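Local coordinates for CRISPR-associated protein CasA/Cse1 (Thermus thermophilus, PDB 4AN8) that serves as a subunit of the Cascade ribonucleoprotein complex, part of CRISPR adaptive immunity, and probably helps target invading nucleic acids, at residues L204-P209 against A319-H324; E323-L328 against Y363-G368. All blocks are in the same frame, centred on the assembly; numbering follows the deposited sequence. Where two conformers were deposited one is given.

Contact 1: residues L204-P209 against A319-H324; sequences LLNLVP and AATLEH
His324 reaches from helix 320-333 to the chain leaving helix 199-206, and its NE2 donates to Leu204 O, 2.8 Å between the two atoms. The bond is nearly straight (162°); the oxygen lies in the ring plane and the donor in the carbonyl plane. A chi1 of 163°, with CG opposite the backbone N, sends the imidazole out from its helix. Leu205 O lies at the ring edge, 3.1 Å from His324 CD2. Leu207 is the centre of an inverse gamma turn, which folds the chain back so that Leu207 O and Val208 CA lie over one ring face, the latter in a CH-pi contact. Histidine suits this place because a flat ring can donate at its edge while a face packs on backbone. Val208 CG2 wedges between Thr321 CA (3.7 Å) and His324 CB (3.8 Å). One turn earlier in the helix, Thr321 CG2 sits 3.4 Å from Asn206 OD1, a buried oxygen without a modelled hydrogen-bond partner; Asn206 ND2 binds Pro194 O and Thr202 O, and Thr321 OG1 binds Phe192 O. The partly exposed margin is looser: Val208 CG1 rests 4.0 Å from Ala320 CB, a small methyl, and Pro209 CD stands 3.7 Å from His324 ND1.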
loop_
_atom_site.group_PDB
_atom_site.type_symbol
_atom_site.label_atom_id
_atom_site.label_comp_id
_atom_site.label_asym_id
_atom_site.label_seq_id
_atom_site.Cartn_x
_atom_site.Cartn_y
_atom_site.Cartn_z
ATOM N N LEU A 204 1.601 15.800 5.518
ATOM C CA LEU A 204 1.099 16.868 4.638
ATOM C C LEU A 204 0.875 16.425 3.168
ATOM O O LEU A 204 -0.096 16.846 2.521
ATOM C CB LEU A 204 2.032 18.085 4.676
ATOM C CG LEU A 204 2.064 18.883 5.990
ATOM C CD1 LEU A 204 3.219 19.899 6.004
ATOM C CD2 LEU A 204 0.721 19.572 6.248
ATOM N N LEU A 205 1.791 15.594 2.654
ATOM C CA LEU A 205 1.705 15.080 1.302
ATOM C C LEU A 205 0.537 14.109 1.120
ATOM O O LEU A 205 0.151 13.817 -0.009
ATOM C CB LEU A 205 3.023 14.416 0.895
ATOM C CG LEU A 205 4.221 15.357 0.726
ATOM C CD1 LEU A 205 5.538 14.607 0.842
ATOM C CD2 LEU A 205 4.123 16.121 -0.581
ATOM N N ASN A 206 -0.033 13.625 2.227
ATOM C CA ASN A 206 -1.161 12.690 2.161
ATOM C C ASN A 206 -2.459 13.306 2.667
ATOM O O ASN A 206 -3.493 12.635 2.678
ATOM C CB ASN A 206 -0.863 11.403 2.947
ATOM C CG ASN A 206 0.141 10.511 2.242
ATOM O OD1 ASN A 206 -0.240 9.639 1.467
ATOM N ND2 ASN A 206 1.434 10.752 2.484
ATOM N N LEU A 207 -2.397 14.582 3.068
ATOM C CA LEU A 207 -3.587 15.273 3.573
ATOM C C LEU A 207 -4.408 15.893 2.463
ATOM O O LEU A 207 -4.428 17.109 2.303
ATOM C CB LEU A 207 -3.239 16.356 4.592
ATOM C CG LEU A 207 -3.009 15.928 6.033
ATOM C CD1 LEU A 207 -2.587 17.145 6.842
ATOM C CD2 LEU A 207 -4.265 15.321 6.611
ATOM N N VAL A 208 -5.099 15.036 1.719
ATOM C CA VAL A 208 -5.957 15.431 0.618
ATOM C C VAL A 208 -7.132 16.286 1.125
ATOM O O VAL A 208 -7.705 15.995 2.193
ATOM C CB VAL A 208 -6.459 14.161 -0.101
ATOM C CG1 VAL A 208 -7.411 14.501 -1.286
ATOM C CG2 VAL A 208 -5.244 13.309 -0.559
ATOM N N PRO A 209 -7.473 17.356 0.379
ATOM C CA PRO A 209 -8.548 18.267 0.802
ATOM C C PRO A 209 -9.753 17.490 1.245
ATOM O O PRO A 209 -10.180 16.552 0.567
ATOM C CB PRO A 209 -8.840 19.088 -0.459
ATOM C CG PRO A 209 -7.414 19.233 -1.079
ATOM C CD PRO A 209 -6.702 17.898 -0.762
ATOM N N ALA A 319 -4.351 7.705 -7.602
ATOM C CA ALA A 319 -4.682 7.821 -6.187
ATOM C C ALA A 319 -4.724 9.313 -5.842
ATOM O O ALA A 319 -3.855 10.082 -6.305
ATOM C CB ALA A 319 -3.628 7.103 -5.332
ATOM N N ALA A 320 -5.715 9.710 -5.032
ATOM C CA ALA A 320 -5.863 11.104 -4.592
ATOM C C ALA A 320 -4.626 11.627 -3.837
ATOM O O ALA A 320 -4.198 12.772 -4.052
ATOM C CB ALA A 320 -7.167 11.297 -3.742
ATOM N N THR A 321 -4.043 10.793 -2.971
ATOM C CA THR A 321 -2.804 11.182 -2.294
ATOM C C THR A 321 -1.722 11.553 -3.290
ATOM O O THR A 321 -0.973 12.501 -3.074
ATOM C CB THR A 321 -2.257 10.088 -1.323
ATOM O OG1 THR A 321 -2.007 8.854 -2.041
ATOM C CG2 THR A 321 -3.248 9.847 -0.144
ATOM N N LEU A 322 -1.610 10.798 -4.373
ATOM C CA LEU A 322 -0.578 11.073 -5.390
ATOM C C LEU A 322 -0.942 12.334 -6.190
ATOM O O LEU A 322 -0.094 13.165 -6.480
ATOM C CB LEU A 322 -0.383 9.868 -6.321
ATOM C CG LEU A 322 0.572 10.048 -7.523
ATOM C CD1 LEU A 322 1.947 10.473 -7.036
ATOM C CD2 LEU A 322 0.689 8.786 -8.370
ATOM N N GLU A 323 -2.214 12.497 -6.512
ATOM C CA GLU A 323 -2.647 13.727 -7.174
ATOM C C GLU A 323 -2.343 14.930 -6.292
ATOM O O GLU A 323 -1.824 15.933 -6.762
ATOM C CB GLU A 323 -4.127 13.679 -7.543
ATOM C CG GLU A 323 -4.579 14.829 -8.428
ATOM C CD GLU A 323 -6.014 14.666 -8.943
ATOM O OE1 GLU A 323 -6.744 13.786 -8.434
ATOM O OE2 GLU A 323 -6.418 15.414 -9.863
ATOM N N HIS A 324 -2.659 14.815 -5.005
ATOM C CA HIS A 324 -2.450 15.909 -4.042
ATOM C C HIS A 324 -0.954 16.204 -3.834
ATOM O O HIS A 324 -0.538 17.358 -3.879
ATOM C CB HIS A 324 -3.138 15.567 -2.718
ATOM C CG HIS A 324 -2.677 16.378 -1.551
ATOM N ND1 HIS A 324 -3.096 17.671 -1.326
ATOM C CD2 HIS A 324 -1.852 16.071 -0.521
ATOM C CE1 HIS A 324 -2.558 18.121 -0.210
ATOM N NE2 HIS A 324 -1.797 17.169 0.301
#

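Contact 2: residues E323-L328 against Y363-G368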
loop_
_atom_site.group_PDB
_atom_site.type_symbol
_atom_site.label_atom_id
_atom_site.label_comp_id
_atom_site.label_asym_id
_atom_site.label_seq_id
_atom_site.Cartn_x
_atom_site.Cartn_y
_atom_site.Cartn_z
ATOM N N GLU A 323 -2.214 12.497 -6.512
ATOM C CA GLU A 323 -2.647 13.727 -7.174
ATOM C C GLU A 323 -2.343 14.930 -6.292
ATOM O O GLU A 323 -1.824 15.933 -6.762
ATOM C CB GLU A 323 -4.127 13.679 -7.543
ATOM C CG GLU A 323 -4.579 14.829 -8.428
ATOM C CD GLU A 323 -6.014 14.666 -8.943
ATOM O OE1 GLU A 323 -6.744 13.786 -8.434
ATOM O OE2 GLU A 323 -6.418 15.414 -9.863
ATOM N N HIS A 324 -2.659 14.815 -5.005
ATOM C CA HIS A 324 -2.450 15.909 -4.042
ATOM C C HIS A 324 -0.954 16.204 -3.834
ATOM O O HIS A 324 -0.538 17.358 -3.879
ATOM C CB HIS A 324 -3.138 15.567 -2.718
ATOM C CG HIS A 324 -2.677 16.378 -1.551
ATOM N ND1 HIS A 324 -3.096 17.671 -1.326
ATOM C CD2 HIS A 324 -1.852 16.071 -0.521
ATOM C CE1 HIS A 324 -2.558 18.121 -0.210
ATOM N NE2 HIS A 324 -1.797 17.169 0.301
ATOM N N ALA A 325 -0.147 15.163 -3.636
ATOM C CA ALA A 325 1.290 15.349 -3.459
ATOM C C ALA A 325 1.900 16.028 -4.695
ATOM O O ALA A 325 2.679 16.976 -4.576
ATOM C CB ALA A 325 1.985 14.017 -3.182
ATOM N N GLU A 326 1.529 15.543 -5.871
ATOM C CA GLU A 326 2.020 16.118 -7.120
ATOM C C GLU A 326 1.717 17.621 -7.179
ATOM O O GLU A 326 2.613 18.431 -7.429
ATOM C CB GLU A 326 1.412 15.383 -8.317
ATOM C CG GLU A 326 2.264 15.409 -9.575
ATOM C CD GLU A 326 1.850 16.493 -10.563
ATOM O OE1 GLU A 326 0.915 17.272 -10.264
ATOM O OE2 GLU A 326 2.459 16.555 -11.649
ATOM N N ASN A 327 0.466 17.995 -6.931
ATOM C CA ASN A 327 0.071 19.399 -6.922
ATOM C C ASN A 327 0.857 20.207 -5.875
ATOM O O ASN A 327 1.446 21.250 -6.181
ATOM C CB ASN A 327 -1.436 19.512 -6.699
ATOM C CG ASN A 327 -1.927 20.944 -6.697
ATOM O OD1 ASN A 327 -2.448 21.428 -5.688
ATOM N ND2 ASN A 327 -1.775 21.634 -7.835
ATOM N N LEU A 328 0.889 19.711 -4.645
ATOM C CA LEU A 328 1.707 20.334 -3.627
ATOM C C LEU A 328 3.164 20.503 -4.088
ATOM O O LEU A 328 3.801 21.524 -3.814
ATOM C CB LEU A 328 1.663 19.524 -2.329
ATOM C CG LEU A 328 1.846 20.346 -1.059
ATOM C CD1 LEU A 328 0.710 21.381 -0.941
ATOM C CD2 LEU A 328 1.890 19.443 0.187
ATOM N N TYR A 363 9.558 4.738 -5.115
ATOM C CA TYR A 363 9.783 5.325 -6.436
ATOM C C TYR A 363 10.050 6.802 -6.263
ATOM O O TYR A 363 9.613 7.398 -5.282
ATOM C CB TYR A 363 8.567 5.148 -7.339
ATOM C CG TYR A 363 8.230 3.714 -7.609
ATOM C CD1 TYR A 363 8.917 3.000 -8.577
ATOM C CD2 TYR A 363 7.249 3.060 -6.876
ATOM C CE1 TYR A 363 8.642 1.684 -8.817
ATOM C CE2 TYR A 363 6.956 1.728 -7.109
ATOM C CZ TYR A 363 7.657 1.041 -8.080
ATOM O OH TYR A 363 7.382 -0.280 -8.342
ATOM N N PRO A 364 10.782 7.401 -7.209
ATOM C CA PRO A 364 10.806 8.863 -7.189
ATOM C C PRO A 364 9.397 9.375 -7.434
ATOM O O PRO A 364 8.538 8.624 -7.914
ATOM C CB PRO A 364 11.745 9.234 -8.349
ATOM C CG PRO A 364 11.962 7.989 -9.122
ATOM C CD PRO A 364 11.689 6.825 -8.214
ATOM N N LEU A 365 9.148 10.624 -7.066
ATOM C CA LEU A 365 7.891 11.283 -7.374
ATOM C C LEU A 365 8.223 12.521 -8.196
ATOM O O LEU A 365 8.458 13.601 -7.654
ATOM C CB LEU A 365 7.152 11.667 -6.094
ATOM C CG LEU A 365 5.646 11.752 -6.251
ATOM C CD1 LEU A 365 4.956 11.697 -4.907
ATOM C CD2 LEU A 365 5.272 13.026 -7.001
ATOM N N PRO A 366 8.268 12.357 -9.517
ATOM C CA PRO A 366 8.748 13.375 -10.469
ATOM C C PRO A 366 7.883 14.631 -10.412
ATOM O O PRO A 366 6.674 14.506 -10.328
ATOM C CB PRO A 366 8.589 12.685 -11.825
ATOM C CG PRO A 366 8.470 11.186 -11.493
ATOM C CD PRO A 366 7.762 11.145 -10.180
ATOM N N SER A 367 8.483 15.811 -10.485
ATOM C CA SER A 367 7.741 17.054 -10.280
ATOM C C SER A 367 6.576 17.278 -11.255
ATOM O O SER A 367 5.521 17.776 -10.860
ATOM C CB SER A 367 8.690 18.254 -10.297
ATOM O OG SER A 367 9.526 18.225 -11.439
ATOM N N GLY A 368 6.761 16.915 -12.518
ATOM C CA GLY A 368 5.739 17.183 -13.518
ATOM C C GLY A 368 4.996 15.940 -13.967
ATOM O O GLY A 368 4.516 15.867 -15.098
#
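Glu326 and Ser367 bring the backbones closest, 6.6 Å between their CA atoms, where the chain running out of strand 354-364 passes a turn of helix 320-333. That strand is an outer member, within this chain, of a three-stranded antiparallel sheet, and the contact sets its exit beside the helix that precedes the sheet's last two strands. The apolar half is small. Leu365 turns toward the helix, its CG opposite the backbone N (chi1 -153°), and brings CD1 to 4.1 Å from Ala325 CB; its other methyl, CD2, stands 4.5 Å from Glu326 CA. Alanine suits this buried position because a lone methyl leaves room for both branches of the leucine to lie against the helix. Leucine, in turn, can bridge from loop to helix through apolar atoms alone, while its backbone oxygen accepts a bond from Gln329 NE2.

At the more open end Glu326 bends at chi2 (-97°), carrying the carboxylate to the loop at Ser367 and Gly368. There OE2 accepts a hydrogen bond from Leu370 N, just beyond the segment. The detail here is tentative, since the glutamate was modelled in two positions and Ser367 is poorly ordered. Ser367 OG is hydrogen-bonded to Glu449 OE2, which also accepts the N-H of Gly368, so the loop is held from the side chain and the backbone alike. Gly368 meets the carboxylate with its backbone, its C atom 3.5 Å from Glu326 OE2. The same OE2 of Glu326 lies 3.4 Å from Ser367 O, a meeting of two acceptors and not a hydrogen bond.

How the contacts relate
The two contacts lie about 9 Å apart, centre to centre, and share Glu323 and His324 on helix 320-333. Along the chain the order is 204-209, 319-324, 323-328 and 363-368, so contact 2 continues on the helix where contact 1 stops. The helix thus joins the end of helix 199-206, which follows edge strand 191-195, to the exit of strand 354-364, the other edge of the same antiparallel sheet. Packing also passes directly between them: Leu322 CD1 is 3.9 Å from Leu365 CD1, and Leu205 O is 3.7 Å from Ala325 CB. The arrangement links the N-terminal part of the protein to the segment leading into its C-terminal helices.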